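Local coordinates for isochorismatase family protein family (Burkholderia thailandensis, PDB 3TXY) that is probably a hydrolase of the isochorismatase family, its own substrate and biological role still unknown, at residues Ala40-Leu45 against Pro93-Gln98; Ala48-Ala51 against Pro55-Phe58. One frame throughout, in Å; residues are numbered along the deposited sequence.

Interaction 1 (Ala40-Leu45 against Pro93-Gln98)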
loop_
_atom_site.group_PDB
_atom_site.type_symbol
_atom_site.label_atom_id
_atom_site.label_comp_id
_atom_site.label_asym_id
_atom_site.label_seq_id
_atom_site.Cartn_x
_atom_site.Cartn_y
_atom_site.Cartn_z
ATOM N N ALA A 40 12.921 -16.237 14.376
ATOM C CA ALA A 40 14.227 -16.926 14.301
ATOM C C ALA A 40 14.968 -16.568 13.025
ATOM O O ALA A 40 16.160 -16.268 13.040
ATOM C CB ALA A 40 14.039 -18.431 14.373
ATOM N N LYS A 41 14.244 -16.603 11.910
ATOM C CA LYS A 41 14.840 -16.317 10.605
ATOM C C LYS A 41 15.359 -14.899 10.552
ATOM O O LYS A 41 16.424 -14.616 9.988
ATOM C CB LYS A 41 13.773 -16.459 9.546
ATOM C CG LYS A 41 14.299 -16.834 8.206
ATOM C CD LYS A 41 14.436 -18.336 8.138
ATOM C CE LYS A 41 15.873 -18.742 8.069
ATOM N NZ LYS A 41 15.878 -20.222 7.895
ATOM N N THR A 42 14.584 -13.989 11.135
ATOM C CA THR A 42 14.936 -12.576 11.140
ATOM C C THR A 42 16.210 -12.346 11.964
ATOM O O THR A 42 17.103 -11.608 11.540
ATOM C CB THR A 42 13.776 -11.728 11.697
ATOM O OG1 THR A 42 12.645 -11.837 10.806
ATOM C CG2 THR A 42 14.181 -10.273 11.810
ATOM N N ALA A 43 16.294 -12.991 13.123
ATOM C CA ALA A 43 17.493 -12.897 13.950
ATOM C C ALA A 43 18.739 -13.385 13.193
ATOM O O ALA A 43 19.780 -12.734 13.233
ATOM C CB ALA A 43 17.310 -13.667 15.249
ATOM N N GLU A 44 18.613 -14.497 12.478
ATOM C CA GLU A 44 19.719 -15.047 11.687
ATOM C C GLU A 44 20.175 -14.061 10.637
ATOM O O GLU A 44 21.366 -13.850 10.439
ATOM C CB GLU A 44 19.317 -16.348 10.980
ATOM C CG GLU A 44 19.135 -17.569 11.870
ATOM C CD GLU A 44 18.474 -18.722 11.114
ATOM O OE1 GLU A 44 18.771 -18.896 9.906
ATOM O OE2 GLU A 44 17.629 -19.433 11.716
ATOM N N LEU A 45 19.223 -13.466 9.931
ATOM C CA LEU A 45 19.583 -12.437 8.965
ATOM C C LEU A 45 20.227 -11.208 9.629
ATOM O O LEU A 45 21.188 -10.643 9.107
ATOM C CB LEU A 45 18.346 -12.015 8.155
ATOM C CG LEU A 45 17.926 -12.980 7.053
ATOM C CD1 LEU A 45 16.558 -12.569 6.531
ATOM C CD2 LEU A 45 18.957 -12.951 5.929
ATOM N N PRO A 93 11.496 -11.589 22.832
ATOM C CA PRO A 93 12.873 -11.787 23.338
ATOM C C PRO A 93 13.805 -12.541 22.371
ATOM O O PRO A 93 14.984 -12.199 22.271
ATOM C CB PRO A 93 12.671 -12.580 24.630
ATOM C CG PRO A 93 11.283 -12.245 25.071
ATOM C CD PRO A 93 10.479 -11.976 23.822
ATOM N N ALA A 94 13.290 -13.529 21.639
ATOM C CA ALA A 94 14.134 -14.293 20.716
ATOM C C ALA A 94 14.606 -13.478 19.519
ATOM O O ALA A 94 15.479 -13.919 18.786
ATOM C CB ALA A 94 13.428 -15.566 20.251
ATOM N N LEU A 95 14.044 -12.286 19.320
ATOM C CA LEU A 95 14.466 -11.428 18.204
ATOM C C LEU A 95 15.859 -10.840 18.399
ATOM O O LEU A 95 16.502 -10.466 17.435
ATOM C CB LEU A 95 13.452 -10.301 17.997
ATOM C CG LEU A 95 13.540 -9.511 16.694
ATOM C CD1 LEU A 95 13.293 -10.407 15.486
ATOM C CD2 LEU A 95 12.509 -8.382 16.746
ATOM N N GLY A 96 16.317 -10.764 19.648
ATOM C CA GLY A 96 17.650 -10.270 19.970
ATOM C C GLY A 96 17.900 -8.812 19.650
ATOM O O GLY A 96 18.995 -8.454 19.197
ATOM N N VAL A 97 16.889 -7.969 19.848
ATOM C CA VAL A 97 17.029 -6.537 19.566
ATOM C C VAL A 97 18.134 -5.943 20.458
ATOM O O VAL A 97 18.080 -6.079 21.689
ATOM C CB VAL A 97 15.699 -5.768 19.753
ATOM C CG1 VAL A 97 15.927 -4.276 19.535
ATOM C CG2 VAL A 97 14.627 -6.282 18.783
ATOM N N GLN A 98 19.129 -5.311 19.823
ATOM C CA GLN A 98 20.299 -4.772 20.524
ATOM C C GLN A 98 20.134 -3.261 20.751
ATOM O O GLN A 98 19.476 -2.593 19.967
ATOM C CB GLN A 98 21.569 -5.008 19.711
ATOM C CG GLN A 98 21.776 -6.418 19.185
ATOM C CD GLN A 98 23.178 -6.616 18.634
ATOM O OE1 GLN A 98 23.969 -5.670 18.599
ATOM N NE2 GLN A 98 23.507 -7.838 18.225
#

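Interaction 2 (Ala48-Ala51 against Pro55-Phe58)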
loop_
_atom_site.group_PDB
_atom_site.type_symbol
_atom_site.label_atom_id
_atom_site.label_comp_id
_atom_site.label_asym_id
_atom_site.label_seq_id
_atom_site.Cartn_x
_atom_site.Cartn_y
_atom_site.Cartn_z
ATOM N N ALA A 48 23.787 -11.632 10.148
ATOM C CA ALA A 48 24.506 -11.457 8.882
ATOM C C ALA A 48 24.676 -9.977 8.506
ATOM O O ALA A 48 25.747 -9.571 8.024
ATOM C CB ALA A 48 23.796 -12.222 7.781
ATOM N N PHE A 49 23.632 -9.176 8.739
ATOM C CA PHE A 49 23.706 -7.728 8.547
ATOM C C PHE A 49 24.684 -7.041 9.505
ATOM O O PHE A 49 25.570 -6.301 9.060
ATOM C CB PHE A 49 22.306 -7.102 8.633
ATOM C CG PHE A 49 21.556 -7.152 7.325
ATOM C CD1 PHE A 49 21.041 -8.355 6.847
ATOM C CD2 PHE A 49 21.403 -6.008 6.541
ATOM C CE1 PHE A 49 20.356 -8.409 5.626
ATOM C CE2 PHE A 49 20.753 -6.063 5.320
ATOM C CZ PHE A 49 20.214 -7.251 4.866
ATOM N N ARG A 50 24.572 -7.331 10.798
ATOM C CA ARG A 50 25.428 -6.684 11.795
ATOM C C ARG A 50 26.903 -7.001 11.563
ATOM O O ARG A 50 27.761 -6.106 11.670
ATOM C CB ARG A 50 24.991 -7.070 13.211
ATOM C CG ARG A 50 23.643 -6.466 13.619
ATOM C CD ARG A 50 23.470 -6.506 15.133
ATOM N NE ARG A 50 22.063 -6.505 15.546
ATOM C CZ ARG A 50 21.296 -7.595 15.643
ATOM N NH1 ARG A 50 21.765 -8.801 15.327
ATOM N NH2 ARG A 50 20.037 -7.473 16.036
ATOM N N ALA A 51 27.180 -8.259 11.214
ATOM C CA ALA A 51 28.519 -8.713 10.794
ATOM C C ALA A 51 29.154 -7.836 9.718
ATOM O O ALA A 51 30.386 -7.746 9.634
ATOM C CB ALA A 51 28.464 -10.161 10.300
ATOM N N PRO A 55 22.799 -1.674 8.682
ATOM C CA PRO A 55 21.779 -1.381 9.688
ATOM C C PRO A 55 20.672 -2.416 9.769
ATOM O O PRO A 55 20.229 -2.950 8.738
ATOM C CB PRO A 55 21.191 -0.026 9.252
ATOM C CG PRO A 55 21.720 0.261 7.905
ATOM C CD PRO A 55 22.852 -0.661 7.611
ATOM N N VAL A 56 20.224 -2.663 11.002
ATOM C CA VAL A 56 19.072 -3.510 11.286
ATOM C C VAL A 56 17.995 -2.652 11.956
ATOM O O VAL A 56 18.249 -2.000 12.966
ATOM C CB VAL A 56 19.444 -4.698 12.187
ATOM C CG1 VAL A 56 18.190 -5.534 12.484
ATOM C CG2 VAL A 56 20.534 -5.521 11.503
ATOM N N ILE A 57 16.808 -2.656 11.359
ATOM C CA ILE A 57 15.757 -1.754 11.752
ATOM C C ILE A 57 14.568 -2.574 12.162
ATOM O O ILE A 57 13.999 -3.306 11.346
ATOM C CB ILE A 57 15.347 -0.798 10.621
ATOM C CG1 ILE A 57 16.568 -0.015 10.125
ATOM C CG2 ILE A 57 14.260 0.133 11.132
ATOM C CD1 ILE A 57 16.274 0.843 8.917
ATOM N N PHE A 58 14.247 -2.497 13.448
ATOM C CA PHE A 58 13.135 -3.228 14.000
ATOM C C PHE A 58 11.959 -2.315 14.237
ATOM O O PHE A 58 12.056 -1.328 14.991
ATOM C CB PHE A 58 13.513 -3.889 15.314
ATOM C CG PHE A 58 14.549 -4.972 15.180
ATOM C CD1 PHE A 58 14.232 -6.182 14.583
ATOM C CD2 PHE A 58 15.830 -4.792 15.671
ATOM C CE1 PHE A 58 15.180 -7.196 14.478
ATOM C CE2 PHE A 58 16.768 -5.795 15.574
ATOM C CZ PHE A 58 16.447 -6.999 14.961
#

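Interaction 1 (Ala40-Leu45 against Pro93-Gln98)
Thr42 and Ala43 of helix 35-51 meet Ala94 and Leu95, a short 3-10 turn in the loop between helix 86-89 and strand 102-106 of this parallel α/β isochorismatase fold. The apolar touch is methyl to methyl: Thr42 CG2 lies 3.8 Å from Leu95 CD1, and Thr42 CB follows at 4.0 Å from the same methyl. Leu95 does not aim its first side-chain bond straight at the helix. With CG anti to the backbone N (chi1 -166°) and chi2 at 62°, CD1 is the branch that swings in, and the two side chains cross obliquely. The branches of Thr42 part company: CG2 lies anti to its own backbone N and faces the leucine, whereas OG1 stands beside that N (chi1 -65°), hydrogen-bonded to Val38 O one helical turn back and to Thr132 OG1. The hydroxyl is therefore satisfied although the residue is buried, and only carbon is presented to the turn. Leu21 touches both Thr42 and Leu95, and Val39 adds a further apolar surface from the same helix. One step along, the polypeptide backbone replaces the side chain as partner, and no hydrogen bond joins the two segments. Gly96 N bonds back to Pro93 O at 3.3 Å, closing the turn. Across from the turn, the methyl of Ala43 lies near two of its carbonyl oxygens, CB being 4.0 Å from Ala94 O and 4.0 Å from Leu95 O.

Interaction 2 (Ala48-Ala51 against Pro55-Phe58)
This is a buried helix-on-strand contact within a β-α-β crossover: the C-terminal part of helix 35-51 packs on the start of strand 56-61, just after the chain has turned back into the parallel sheet beside strand 14-19. Val56 supplies the central apolar contact. Its CG2 methyl lies 3.7 Å from Phe49 CB and 3.9 Å from Arg50 CG, thus touching two consecutive helix residues close to their backbone. The conformation explains the choice of branch: CG1 is anti to the backbone N (chi1 179°), which turns CG2 to the helix. Beyond its CB, the Phe49 ring passes Pro55, with CD2 3.9 Å from Pro55 O, and reaches Val14 and Leu16 on the neighbouring strand. Arg50 goes the other way. Its chain is extended from CG to NE, crosses Val56 at about a right angle and carries the guanidinium to Phe58. There NH2 arrives at the edge of the phenyl ring and in its plane, 3.7 Å from Phe58 CE2 and 3.8 Å from Phe58 CZ, with the two planes 37° apart. This is edge packing, away from the ring's π face. The charge finds its partner in Asp101, whose OD2 forms a salt bridge with NH2; the Phe58 side chain also touches Asp101. Since NE is hydrogen-bonded as well, polar bonds hold the guanidinium at two of its nitrogens, while the aliphatic part of the same side chain lies on valine. The salt bridge to Asp101 probably offsets the charge that Arg50 brings to the edge of an otherwise largely hydrocarbon interface.

Both contacts draw on helix 35-51, and interaction 2 lies inside the loop of chain closed by interaction 1, their centres 10 Å apart. Interaction 2 is the more buried, setting the C-terminal part of the helix on a sheet strand; interaction 1, only partly buried, joins the helix's middle to a loop segment that opens with a 3-10 turn and offers backbone carbonyls as well as methyls. Neither has a hydrogen bond between its segments, but only interaction 2 brings a charged group to the interface. The two also meet directly: Leu95 CD2 lies 3.5 Å from Phe58 CD1, and Gln98 CD lies 3.3 Å from Arg50 NE, so loop 93-98 packs against both partners of the arginine-phenylalanine pair.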